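L-Ala-D/L-Glu Epimerase (Escherichia coli, PDB 1JPD) belongs to the enolase superfamily of enzymes, joining a smaller alpha-plus-beta N-terminal domain to a C-terminal domain built on a TIM barrel. Local coordinates at residues A[35-40]-A[95-100]; A[203-208]-A[246-251]; A[235-240]-A[265-270]. All coordinates share one frame; numbering follows the deposited sequence.

Interaction 1 of 3, residues A[35-40]-A[95-100]; sequences VELEEE and DCALWD
Leu-37 and Val-35, two residues apart on strand 29-39, set their side chains against Ala-97 and Leu-98 of helix 89-104; the side chains meet through apolar carbons, with no hydrogen bond across. The close part is made by Leu-37, whose CG and CD1 lie 3.8 and 3.7 Å from CB of Ala-97. CD1 also has CD2 of Leu-98 as a neighbour, so a single methyl meets two successive helix residues. The two leucines pass each other at a slant. Leu-98 starts from a bond directed away from the strand; with CG anti to its carbonyl carbon (chi1 -67°), the chain brings CD2 back toward the sheet. Two residues earlier on the strand the fit is looser: CG1 of Val-35 stays 4.2 Å from CB of Ala-97, although the same CB comes to 3.7 Å from the carbonyl O of Val-35. This is the sheet-on-helix layer of the enolase-type N-terminal domain, in which a three-stranded antiparallel sheet is backed by helices. Strand 35-39 and helix 95-100 run in roughly the same direction, their axes 8.2 Å apart at closest and inclined by 37°. The small Ala-97 stands where the backbones are nearest. The far side of the strand has another character: Glu-36 turns away from the helix, is partly exposed and forms a salt bridge with Lys-43. At the margin of the contact, Asp-100 heads from the helix toward the strand without touching it; its OD1 instead accepts a hydrogen bond from the backbone N of Thr-45, on the edge strand 42-48.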
ATOM      1  N   VAL A  35      11.065   4.324 -14.090  1.00 35.28           N
ATOM      2  CA  VAL A  35      12.499   4.214 -14.291  1.00 41.96           C
ATOM      3  C   VAL A  35      12.812   2.907 -14.996  1.00 45.16           C
ATOM      4  O   VAL A  35      12.521   1.821 -14.487  1.00 45.55           O
ATOM      5  CB  VAL A  35      13.277   4.242 -12.972  1.00 43.07           C
ATOM      6  CG1 VAL A  35      14.739   3.854 -13.229  1.00 40.78           C
ATOM      7  CG2 VAL A  35      13.193   5.634 -12.357  1.00 43.39           C
ATOM      8  N   GLU A  36      13.411   3.018 -16.172  1.00 49.37           N
ATOM      9  CA  GLU A  36      13.773   1.849 -16.953  1.00 51.24           C
ATOM     10  C   GLU A  36      15.289   1.678 -16.954  1.00 49.57           C
ATOM     11  O   GLU A  36      16.022   2.587 -17.340  1.00 47.78           O
ATOM     12  CB  GLU A  36      13.243   2.012 -18.375  1.00 54.17           C
ATOM     13  CG  GLU A  36      13.609   0.895 -19.323  1.00 64.54           C
ATOM     14  CD  GLU A  36      12.777   0.923 -20.593  1.00 69.45           C
ATOM     15  OE1 GLU A  36      13.294   0.492 -21.644  1.00 74.71           O
ATOM     16  OE2 GLU A  36      11.603   1.362 -20.539  1.00 70.64           O
ATOM     17  N   LEU A  37      15.751   0.518 -16.496  1.00 51.65           N
ATOM     18  CA  LEU A  37      17.181   0.205 -16.446  1.00 59.17           C
ATOM     19  C   LEU A  37      17.513  -0.798 -17.547  1.00 62.53           C
ATOM     20  O   LEU A  37      16.681  -1.629 -17.904  1.00 64.23           O
ATOM     21  CB  LEU A  37      17.556  -0.393 -15.084  1.00 55.82           C
ATOM     22  CG  LEU A  37      17.295   0.444 -13.830  1.00 53.92           C
ATOM     23  CD1 LEU A  37      17.712  -0.339 -12.605  1.00 51.35           C
ATOM     24  CD2 LEU A  37      18.059   1.749 -13.907  1.00 52.37           C
ATOM     25  N   GLU A  38      18.727  -0.724 -18.081  1.00 67.12           N
ATOM     26  CA  GLU A  38      19.129  -1.635 -19.149  1.00 71.73           C
ATOM     27  C   GLU A  38      20.527  -2.221 -18.967  1.00 72.66           C
ATOM     28  O   GLU A  38      21.530  -1.541 -19.180  1.00 75.57           O
ATOM     29  CB  GLU A  38      19.056  -0.922 -20.495  1.00 71.69           C
ATOM     30  CG  GLU A  38      19.435  -1.786 -21.685  1.00 75.73           C
ATOM     31  CD  GLU A  38      18.267  -2.029 -22.619  1.00 76.78           C
ATOM     32  OE1 GLU A  38      17.576  -1.049 -22.975  1.00 77.90           O
ATOM     33  OE2 GLU A  38      18.042  -3.195 -23.007  1.00 79.01           O
ATOM     34  N   GLU A  39      20.570  -3.490 -18.574  1.00 74.75           N
ATOM     35  CA  GLU A  39      21.816  -4.219 -18.364  1.00 78.41           C
ATOM     36  C   GLU A  39      22.027  -5.071 -19.610  1.00 80.59           C
ATOM     37  O   GLU A  39      22.009  -6.306 -19.563  1.00 82.65           O
ATOM     38  CB  GLU A  39      21.704  -5.111 -17.123  1.00 81.87           C
ATOM     39  CG  GLU A  39      22.929  -5.974 -16.839  1.00 82.78           C
ATOM     40  CD  GLU A  39      23.810  -5.409 -15.741  1.00 84.10           C
ATOM     41  OE1 GLU A  39      24.895  -5.980 -15.485  1.00 85.96           O
ATOM     42  OE2 GLU A  39      23.418  -4.395 -15.124  1.00 84.36           O
ATOM     43  N   GLU A  40      22.207  -4.373 -20.726  1.00 83.21           N
ATOM     44  CA  GLU A  40      22.415  -4.966 -22.041  1.00 81.87           C
ATOM     45  C   GLU A  40      21.361  -5.991 -22.462  1.00 79.03           C
ATOM     46  O   GLU A  40      21.441  -7.175 -22.122  1.00 75.60           O
ATOM     47  CB  GLU A  40      23.816  -5.583 -22.134  1.00 87.22           C
ATOM     48  CG  GLU A  40      24.042  -6.797 -21.252  1.00 91.67           C
ATOM     49  CD  GLU A  40      25.496  -7.216 -21.184  1.00 95.37           C
ATOM     50  OE1 GLU A  40      26.025  -7.719 -22.203  1.00 96.20           O
ATOM     51  OE2 GLU A  40      26.111  -7.036 -20.108  1.00 96.19           O
ATOM     52  N   ASP A  95      14.754   0.864  -6.573  1.00 47.30           N
ATOM     53  CA  ASP A  95      14.845  -0.439  -5.931  1.00 45.62           C
ATOM     54  C   ASP A  95      14.021  -1.455  -6.719  1.00 47.40           C
ATOM     55  O   ASP A  95      14.477  -2.565  -6.985  1.00 46.15           O
ATOM     56  CB  ASP A  95      14.359  -0.344  -4.477  1.00 40.74           C
ATOM     57  CG  ASP A  95      14.514  -1.651  -3.716  1.00 42.51           C
ATOM     58  OD1 ASP A  95      13.561  -2.455  -3.689  1.00 46.88           O
ATOM     59  OD2 ASP A  95      15.594  -1.886  -3.145  1.00 41.51           O
ATOM     60  N   CYS A  96      12.812  -1.070  -7.112  1.00 46.74           N
ATOM     61  CA  CYS A  96      11.972  -1.979  -7.872  1.00 46.91           C
ATOM     62  C   CYS A  96      12.554  -2.221  -9.255  1.00 48.67           C
ATOM     63  O   CYS A  96      12.517  -3.344  -9.747  1.00 55.18           O
ATOM     64  CB  CYS A  96      10.545  -1.437  -7.978  1.00 47.60           C
ATOM     65  SG  CYS A  96       9.661  -1.462  -6.400  1.00 41.86           S
ATOM     66  N   ALA A  97      13.092  -1.181  -9.882  1.00 45.69           N
ATOM     67  CA  ALA A  97      13.687  -1.347 -11.204  1.00 44.53           C
ATOM     68  C   ALA A  97      14.853  -2.340 -11.126  1.00 45.14           C
ATOM     69  O   ALA A  97      15.030  -3.160 -12.022  1.00 48.80           O
ATOM     70  CB  ALA A  97      14.164  -0.010 -11.737  1.00 43.72           C
ATOM     71  N   LEU A  98      15.640  -2.270 -10.055  1.00 44.71           N
ATOM     72  CA  LEU A  98      16.766  -3.185  -9.881  1.00 47.31           C
ATOM     73  C   LEU A  98      16.296  -4.627  -9.663  1.00 50.21           C
ATOM     74  O   LEU A  98      16.923  -5.566 -10.156  1.00 56.19           O
ATOM     75  CB  LEU A  98      17.644  -2.754  -8.698  1.00 45.02           C
ATOM     76  CG  LEU A  98      18.423  -1.445  -8.844  1.00 50.65           C
ATOM     77  CD1 LEU A  98      19.193  -1.158  -7.557  1.00 48.10           C
ATOM     78  CD2 LEU A  98      19.376  -1.545 -10.029  1.00 45.25           C
ATOM     79  N   TRP A  99      15.207  -4.807  -8.914  1.00 51.72           N
ATOM     80  CA  TRP A  99      14.666  -6.149  -8.662  1.00 47.18           C
ATOM     81  C   TRP A  99      14.161  -6.758  -9.966  1.00 46.33           C
ATOM     82  O   TRP A  99      14.353  -7.942 -10.226  1.00 42.92           O
ATOM     83  CB  TRP A  99      13.487  -6.107  -7.681  1.00 44.72           C
ATOM     84  CG  TRP A  99      13.852  -6.121  -6.230  1.00 46.35           C
ATOM     85  CD1 TRP A  99      13.864  -5.056  -5.373  1.00 48.96           C
ATOM     86  CD2 TRP A  99      14.247  -7.259  -5.459  1.00 45.55           C
ATOM     87  NE1 TRP A  99      14.240  -5.462  -4.116  1.00 48.86           N
ATOM     88  CE2 TRP A  99      14.483  -6.810  -4.141  1.00 45.02           C
ATOM     89  CE3 TRP A  99      14.429  -8.613  -5.754  1.00 46.01           C
ATOM     90  CZ2 TRP A  99      14.891  -7.669  -3.119  1.00 41.72           C
ATOM     91  CZ3 TRP A  99      14.836  -9.464  -4.739  1.00 43.26           C
ATOM     92  CH2 TRP A  99      15.063  -8.988  -3.436  1.00 37.05           C
ATOM     93  N   ASP A 100      13.499  -5.936 -10.776  1.00 46.94           N
ATOM     94  CA  ASP A 100      12.951  -6.382 -12.047  1.00 46.98           C
ATOM     95  C   ASP A 100      14.094  -6.848 -12.932  1.00 52.73           C
ATOM     96  O   ASP A 100      14.005  -7.889 -13.578  1.00 56.05           O
ATOM     97  CB  ASP A 100      12.214  -5.234 -12.728  1.00 47.21           C
ATOM     98  CG  ASP A 100      11.278  -5.708 -13.810  1.00 47.47           C
ATOM     99  OD1 ASP A 100      11.136  -4.990 -14.822  1.00 46.56           O
ATOM    100  OD2 ASP A 100      10.675  -6.791 -13.640  1.00 47.42           O
TER

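Interaction 2 of 3, residues A[203-208]-A[246-251]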
ATOM      1  N   MET A 203     -10.541  -4.816  11.789  1.00 39.71           N
ATOM      2  CA  MET A 203      -9.458  -3.873  12.025  1.00 37.51           C
ATOM      3  C   MET A 203      -9.826  -2.413  11.756  1.00 37.87           C
ATOM      4  O   MET A 203     -10.637  -2.120  10.884  1.00 41.61           O
ATOM      5  CB  MET A 203      -8.256  -4.294  11.171  1.00 34.56           C
ATOM      6  CG  MET A 203      -7.076  -3.347  11.184  1.00 38.14           C
ATOM      7  SD  MET A 203      -7.291  -1.969  10.022  1.00 44.36           S
ATOM      8  CE  MET A 203      -6.740  -2.741   8.462  1.00 28.98           C
ATOM      9  N   LEU A 204      -9.231  -1.513  12.534  1.00 33.91           N
ATOM     10  CA  LEU A 204      -9.439  -0.072  12.402  1.00 35.92           C
ATOM     11  C   LEU A 204      -8.103   0.542  11.975  1.00 38.98           C
ATOM     12  O   LEU A 204      -7.078   0.347  12.636  1.00 36.26           O
ATOM     13  CB  LEU A 204      -9.873   0.530  13.736  1.00 32.51           C
ATOM     14  CG  LEU A 204      -9.864   2.061  13.801  1.00 34.88           C
ATOM     15  CD1 LEU A 204     -10.886   2.646  12.815  1.00 28.21           C
ATOM     16  CD2 LEU A 204     -10.172   2.496  15.226  1.00 25.18           C
ATOM     17  N   GLU A 205      -8.115   1.304  10.887  1.00 39.30           N
ATOM     18  CA  GLU A 205      -6.885   1.892  10.354  1.00 37.52           C
ATOM     19  C   GLU A 205      -6.673   3.391  10.591  1.00 35.51           C
ATOM     20  O   GLU A 205      -7.535   4.211  10.278  1.00 38.93           O
ATOM     21  CB  GLU A 205      -6.819   1.573   8.855  1.00 38.07           C
ATOM     22  CG  GLU A 205      -5.624   2.107   8.115  1.00 44.12           C
ATOM     23  CD  GLU A 205      -5.505   1.512   6.715  1.00 47.82           C
ATOM     24  OE1 GLU A 205      -6.550   1.159   6.119  1.00 47.93           O
ATOM     25  OE2 GLU A 205      -4.367   1.409   6.207  1.00 42.38           O
ATOM     26  N   GLN A 206      -5.517   3.722  11.159  1.00 31.92           N
ATOM     27  CA  GLN A 206      -5.099   5.104  11.430  1.00 30.48           C
ATOM     28  C   GLN A 206      -6.215   6.095  11.751  1.00 34.40           C
ATOM     29  O   GLN A 206      -6.467   7.022  10.986  1.00 31.94           O
ATOM     30  CB  GLN A 206      -4.302   5.636  10.233  1.00 25.60           C
ATOM     31  CG  GLN A 206      -3.628   6.993  10.434  1.00 25.19           C
ATOM     32  CD  GLN A 206      -2.242   6.888  11.057  1.00 31.04           C
ATOM     33  OE1 GLN A 206      -1.497   5.937  10.796  1.00 32.03           O
ATOM     34  NE2 GLN A 206      -1.881   7.878  11.866  1.00 29.97           N
ATOM     35  N   PRO A 207      -6.883   5.928  12.899  1.00 35.85           N
ATOM     36  CA  PRO A 207      -7.963   6.834  13.284  1.00 33.49           C
ATOM     37  C   PRO A 207      -7.483   8.234  13.653  1.00 36.06           C
ATOM     38  O   PRO A 207      -8.218   9.213  13.487  1.00 38.81           O
ATOM     39  CB  PRO A 207      -8.596   6.119  14.468  1.00 35.27           C
ATOM     40  CG  PRO A 207      -7.422   5.470  15.102  1.00 36.00           C
ATOM     41  CD  PRO A 207      -6.713   4.874  13.908  1.00 36.18           C
ATOM     42  N   LEU A 208      -6.258   8.335  14.157  1.00 35.04           N
ATOM     43  CA  LEU A 208      -5.724   9.641  14.551  1.00 37.85           C
ATOM     44  C   LEU A 208      -4.574  10.125  13.665  1.00 36.33           C
ATOM     45  O   LEU A 208      -3.905   9.331  13.006  1.00 37.29           O
ATOM     46  CB  LEU A 208      -5.250   9.602  16.012  1.00 36.09           C
ATOM     47  CG  LEU A 208      -6.260   9.170  17.080  1.00 35.93           C
ATOM     48  CD1 LEU A 208      -5.596   9.245  18.448  1.00 38.32           C
ATOM     49  CD2 LEU A 208      -7.484  10.057  17.041  1.00 34.62           C
ATOM     50  N   MET A 246      -1.144  -3.456  14.167  1.00 46.38           N
ATOM     51  CA  MET A 246      -0.797  -3.743  12.770  1.00 44.71           C
ATOM     52  C   MET A 246      -0.155  -2.551  12.049  1.00 43.59           C
ATOM     53  O   MET A 246      -0.391  -1.397  12.410  1.00 41.42           O
ATOM     54  CB  MET A 246      -2.073  -4.161  12.025  1.00 40.11           C
ATOM     55  CG  MET A 246      -1.896  -4.586  10.578  1.00 41.95           C
ATOM     56  SD  MET A 246      -3.519  -4.934   9.840  1.00 43.66           S
ATOM     57  CE  MET A 246      -3.988  -6.412  10.787  1.00 42.94           C
ATOM     58  N   VAL A 247       0.658  -2.838  11.035  1.00 36.88           N
ATOM     59  CA  VAL A 247       1.296  -1.788  10.247  1.00 35.47           C
ATOM     60  C   VAL A 247       0.909  -1.990   8.790  1.00 34.94           C
ATOM     61  O   VAL A 247       0.860  -3.121   8.313  1.00 38.92           O
ATOM     62  CB  VAL A 247       2.843  -1.829  10.357  1.00 34.22           C
ATOM     63  CG1 VAL A 247       3.272  -1.620  11.796  1.00 35.94           C
ATOM     64  CG2 VAL A 247       3.373  -3.151   9.833  1.00 34.52           C
ATOM     65  N   ASN A 248       0.610  -0.902   8.090  1.00 32.33           N
ATOM     66  CA  ASN A 248       0.245  -0.980   6.677  1.00 32.69           C
ATOM     67  C   ASN A 248       1.506  -0.697   5.856  1.00 35.24           C
ATOM     68  O   ASN A 248       1.985   0.437   5.812  1.00 39.02           O
ATOM     69  CB  ASN A 248      -0.833   0.061   6.363  1.00 37.11           C
ATOM     70  CG  ASN A 248      -1.298   0.012   4.918  1.00 43.58           C
ATOM     71  OD1 ASN A 248      -0.492  -0.136   4.000  1.00 51.08           O
ATOM     72  ND2 ASN A 248      -2.598   0.159   4.709  1.00 41.29           N
ATOM     73  N   ILE A 249       2.049  -1.728   5.219  1.00 37.67           N
ATOM     74  CA  ILE A 249       3.261  -1.589   4.409  1.00 37.97           C
ATOM     75  C   ILE A 249       2.961  -1.138   2.980  1.00 37.52           C
ATOM     76  O   ILE A 249       2.131  -1.735   2.295  1.00 39.42           O
ATOM     77  CB  ILE A 249       4.037  -2.931   4.322  1.00 36.27           C
ATOM     78  CG1 ILE A 249       4.467  -3.380   5.718  1.00 37.86           C
ATOM     79  CG2 ILE A 249       5.256  -2.775   3.411  1.00 37.55           C
ATOM     80  CD1 ILE A 249       5.032  -4.795   5.760  1.00 39.02           C
ATOM     81  N   LYS A 250       3.643  -0.082   2.542  1.00 36.77           N
ATOM     82  CA  LYS A 250       3.500   0.445   1.182  1.00 37.05           C
ATOM     83  C   LYS A 250       4.893   0.730   0.658  1.00 39.02           C
ATOM     84  O   LYS A 250       5.688   1.405   1.325  1.00 37.37           O
ATOM     85  CB  LYS A 250       2.683   1.729   1.165  1.00 36.82           C
ATOM     86  CG  LYS A 250       1.225   1.516   1.452  1.00 36.43           C
ATOM     87  CD  LYS A 250       0.446   2.802   1.291  1.00 38.06           C
ATOM     88  CE  LYS A 250      -0.998   2.578   1.648  1.00 35.07           C
ATOM     89  NZ  LYS A 250      -1.818   3.790   1.430  1.00 41.55           N
ATOM     90  N   LEU A 251       5.190   0.221  -0.533  1.00 38.67           N
ATOM     91  CA  LEU A 251       6.516   0.407  -1.120  1.00 42.27           C
ATOM     92  C   LEU A 251       6.951   1.864  -1.279  1.00 39.65           C
ATOM     93  O   LEU A 251       8.133   2.167  -1.135  1.00 44.36           O
ATOM     94  CB  LEU A 251       6.608  -0.316  -2.466  1.00 45.47           C
ATOM     95  CG  LEU A 251       6.310  -1.815  -2.429  1.00 45.33           C
ATOM     96  CD1 LEU A 251       6.810  -2.437  -3.724  1.00 45.96           C
ATOM     97  CD2 LEU A 251       6.978  -2.465  -1.233  1.00 40.52           C
TER
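Glu-205 and Asn-248 meet inside the TIM barrel, on parallel strands 203-205 and 246-249 that are separated by strand 225-227, so side chains alone span the gap. The bond runs from Asn-248 ND2 to Glu-205 OE2, 2.6 Å long and somewhat bent, with an N-H...O angle of 143°. The donor approaches nearly along the C-O direction of the carboxylate, while OE2 lies a little out of the amide plane; the two flat groups are themselves almost coplanar. The carboxylate of Asp-228 also lies close to Glu-205 OE2. In both bonded residues CG stands anti to the backbone N, and beyond it the glutamate stays extended, which carries its carboxylate across to the amide. Two residues earlier on each strand, Met-203 and Met-246 cross at about a right angle: SD of Met-246 faces both CG and CE of Met-203, 4.1 Å from each. Cys-226 of the intervening strand touches Met-203, Met-246 and Asn-248, and Met-275 of strand 273-276 touches Met-203 and Asn-248. Further out, Lys-250 has a weak, long ion pair with Asp-228. After the strand, Gln-206 NE2 donates to the carbonyl O of Leu-208 at 2.7 Å and also bonds Ser-230 OG.

Interaction 3 of 3, residues A[235-240]-A[265-270]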
ATOM      1  N   SER A 235      12.321   1.999  11.116  1.00 41.75           N
ATOM      2  CA  SER A 235      12.674   3.091  12.008  1.00 43.11           C
ATOM      3  C   SER A 235      11.524   3.576  12.908  1.00 47.56           C
ATOM      4  O   SER A 235      11.769   4.069  14.011  1.00 48.86           O
ATOM      5  CB  SER A 235      13.216   4.249  11.162  1.00 47.27           C
ATOM      6  OG  SER A 235      13.514   5.395  11.937  1.00 51.82           O
ATOM      7  N   ASN A 236      10.281   3.440  12.451  1.00 49.53           N
ATOM      8  CA  ASN A 236       9.137   3.884  13.251  1.00 50.32           C
ATOM      9  C   ASN A 236       8.626   2.792  14.203  1.00 52.96           C
ATOM     10  O   ASN A 236       7.855   3.071  15.127  1.00 52.63           O
ATOM     11  CB  ASN A 236       7.973   4.341  12.348  1.00 50.87           C
ATOM     12  CG  ASN A 236       8.419   5.272  11.215  1.00 55.67           C
ATOM     13  OD1 ASN A 236       8.739   4.819  10.117  1.00 57.65           O
ATOM     14  ND2 ASN A 236       8.442   6.574  11.482  1.00 55.48           N
ATOM     15  N   LEU A 237       9.058   1.551  13.990  1.00 51.27           N
ATOM     16  CA  LEU A 237       8.595   0.441  14.823  1.00 52.37           C
ATOM     17  C   LEU A 237       8.623   0.680  16.331  1.00 54.16           C
ATOM     18  O   LEU A 237       7.737   0.223  17.051  1.00 57.57           O
ATOM     19  CB  LEU A 237       9.369  -0.835  14.485  1.00 45.65           C
ATOM     20  CG  LEU A 237       8.936  -1.441  13.151  1.00 47.23           C
ATOM     21  CD1 LEU A 237       9.754  -2.679  12.827  1.00 43.91           C
ATOM     22  CD2 LEU A 237       7.462  -1.778  13.232  1.00 45.25           C
ATOM     23  N   LYS A 238       9.631   1.392  16.814  1.00 59.19           N
ATOM     24  CA  LYS A 238       9.729   1.670  18.238  1.00 58.81           C
ATOM     25  C   LYS A 238       8.555   2.536  18.676  1.00 58.85           C
ATOM     26  O   LYS A 238       7.847   2.209  19.629  1.00 57.59           O
ATOM     27  CB  LYS A 238      11.027   2.407  18.542  1.00 60.29           C
ATOM     28  CG  LYS A 238      11.073   2.989  19.941  1.00 59.01           C
ATOM     29  CD  LYS A 238      12.052   4.138  19.995  1.00 59.27           C
ATOM     30  CE  LYS A 238      12.107   4.751  21.372  1.00 58.58           C
ATOM     31  NZ  LYS A 238      13.007   5.920  21.353  1.00 59.07           N
ATOM     32  N   ALA A 239       8.366   3.648  17.972  1.00 58.20           N
ATOM     33  CA  ALA A 239       7.290   4.581  18.274  1.00 56.15           C
ATOM     34  C   ALA A 239       5.933   3.894  18.209  1.00 55.04           C
ATOM     35  O   ALA A 239       5.075   4.117  19.063  1.00 54.79           O
ATOM     36  CB  ALA A 239       7.325   5.755  17.297  1.00 50.23           C
ATOM     37  N   LEU A 240       5.744   3.053  17.197  1.00 52.22           N
ATOM     38  CA  LEU A 240       4.477   2.355  17.024  1.00 54.10           C
ATOM     39  C   LEU A 240       4.138   1.350  18.133  1.00 55.72           C
ATOM     40  O   LEU A 240       2.968   1.155  18.456  1.00 52.03           O
ATOM     41  CB  LEU A 240       4.453   1.647  15.665  1.00 50.88           C
ATOM     42  CG  LEU A 240       4.631   2.505  14.404  1.00 51.55           C
ATOM     43  CD1 LEU A 240       4.490   1.617  13.176  1.00 46.95           C
ATOM     44  CD2 LEU A 240       3.602   3.627  14.370  1.00 45.06           C
ATOM     45  N   THR A 265       9.548  -8.748   8.035  1.00 47.62           N
ATOM     46  CA  THR A 265      10.273  -9.631   8.939  1.00 50.84           C
ATOM     47  C   THR A 265      10.419  -8.978  10.306  1.00 53.22           C
ATOM     48  O   THR A 265      10.040  -9.541  11.331  1.00 55.25           O
ATOM     49  CB  THR A 265      11.698  -9.925   8.416  1.00 51.46           C
ATOM     50  OG1 THR A 265      11.619 -10.529   7.122  1.00 52.03           O
ATOM     51  CG2 THR A 265      12.435 -10.863   9.371  1.00 44.66           C
ATOM     52  N   GLU A 266      10.978  -7.777  10.304  1.00 54.83           N
ATOM     53  CA  GLU A 266      11.209  -7.040  11.532  1.00 54.98           C
ATOM     54  C   GLU A 266       9.941  -6.732  12.319  1.00 54.26           C
ATOM     55  O   GLU A 266       9.938  -6.809  13.549  1.00 54.61           O
ATOM     56  CB  GLU A 266      11.950  -5.744  11.215  1.00 56.84           C
ATOM     57  CG  GLU A 266      12.489  -5.038  12.432  1.00 58.16           C
ATOM     58  CD  GLU A 266      13.202  -5.988  13.362  1.00 63.84           C
ATOM     59  OE1 GLU A 266      13.743  -7.007  12.875  1.00 67.24           O
ATOM     60  OE2 GLU A 266      13.231  -5.710  14.577  1.00 64.32           O
ATOM     61  N   ALA A 267       8.865  -6.385  11.619  1.00 51.78           N
ATOM     62  CA  ALA A 267       7.607  -6.051  12.283  1.00 51.50           C
ATOM     63  C   ALA A 267       7.011  -7.272  12.962  1.00 50.81           C
ATOM     64  O   ALA A 267       6.580  -7.206  14.113  1.00 44.75           O
ATOM     65  CB  ALA A 267       6.614  -5.472  11.280  1.00 50.33           C
ATOM     66  N   ARG A 268       6.976  -8.383  12.235  1.00 54.19           N
ATOM     67  CA  ARG A 268       6.448  -9.626  12.779  1.00 58.53           C
ATOM     68  C   ARG A 268       7.168  -9.954  14.080  1.00 58.79           C
ATOM     69  O   ARG A 268       6.541 -10.177  15.120  1.00 56.76           O
ATOM     70  CB  ARG A 268       6.682 -10.771  11.808  1.00 60.80           C
ATOM     71  CG  ARG A 268       5.679 -10.916  10.706  1.00 66.39           C
ATOM     72  CD  ARG A 268       6.100 -12.111   9.893  1.00 73.69           C
ATOM     73  NE  ARG A 268       5.051 -12.619   9.028  1.00 80.90           N
ATOM     74  CZ  ARG A 268       5.161 -13.751   8.347  1.00 86.98           C
ATOM     75  NH1 ARG A 268       6.273 -14.468   8.445  1.00 87.29           N
ATOM     76  NH2 ARG A 268       4.166 -14.171   7.577  1.00 91.96           N
ATOM     77  N   ALA A 269       8.497  -9.982  13.999  1.00 56.74           N
ATOM     78  CA  ALA A 269       9.343 -10.290  15.142  1.00 57.13           C
ATOM     79  C   ALA A 269       8.948  -9.501  16.382  1.00 55.60           C
ATOM     80  O   ALA A 269       9.070 -10.001  17.497  1.00 61.65           O
ATOM     81  CB  ALA A 269      10.812 -10.027  14.797  1.00 51.55           C
ATOM     82  N   GLN A 270       8.475  -8.272  16.199  1.00 54.28           N
ATOM     83  CA  GLN A 270       8.077  -7.455  17.340  1.00 47.92           C
ATOM     84  C   GLN A 270       6.611  -7.595  17.714  1.00 44.98           C
ATOM     85  O   GLN A 270       6.097  -6.819  18.520  1.00 48.85           O
ATOM     86  CB  GLN A 270       8.414  -5.989  17.093  1.00 49.93           C
ATOM     87  CG  GLN A 270       9.898  -5.722  17.085  1.00 52.87           C
ATOM     88  CD  GLN A 270      10.226  -4.246  17.083  1.00 55.58           C
ATOM     89  OE1 GLN A 270       9.693  -3.478  17.889  1.00 60.70           O
ATOM     90  NE2 GLN A 270      11.121  -3.840  16.188  1.00 51.43           N
TER
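Gln-270 NE2 touches Leu-237 across the contact while donating a hydrogen bond to Glu-266 OE2, 3.2 Å away and fairly straight at 156°. The donor reaches the oxygen from its anti side, somewhat out of the carboxylate plane, and the oxygen lies in the plane of the glutamine amide. This bond, one helical turn in span, ties the two polar side chains together and helps fix the rotation of the amide at the helix end, Gln-270 being the first residue past it. The leucine rests against the linked pair: its CD1 packs on CG of Glu-266 at 3.6 Å and lies 3.8 Å from Gln-270 NE2. The aliphatic part of the glutamate therefore does the touching, its bend at chi2 (47°) turning the carboxylate toward the glutamine. Deeper in, CD2 of Leu-237 comes within 4.3 Å of CB of Ala-267; these two residues also have the closest CA atoms. Both are buried, Glu-266 and Gln-270 partly exposed, so an apolar centre carries a polar border. Lys-241, just after helix 237-240, donates from NZ to the carbonyl O of Gln-270. Short helix 237-240 precedes barrel strand 246-249, and helix 257-269 follows it and leads into strand 273-276; Phe-272, just ahead of that strand, also touches Leu-237.

Interaction 1 belongs to the N-terminal domain and closes before the other two open; interactions 2 and 3 alternate their segments within the barrel domain. Centres of interactions 2 and 3 lie 13 Å apart, each about 29 Å from that of interaction 1. Strand 246-249 joins the barrel pair: the side chain of Val-247, on the other side of the strand from Asn-248, packs on Leu-240 and Ala-267 of interaction 3, linking barrel wall and outer helices. The domains also meet. Cys-96 touches Leu-251, and Asp-95 and Trp-99 both hydrogen-bond Thr-258 on helix 257-269, which carries one side of interaction 3. That helix thus connects the domain interface with the barrel's outer layer.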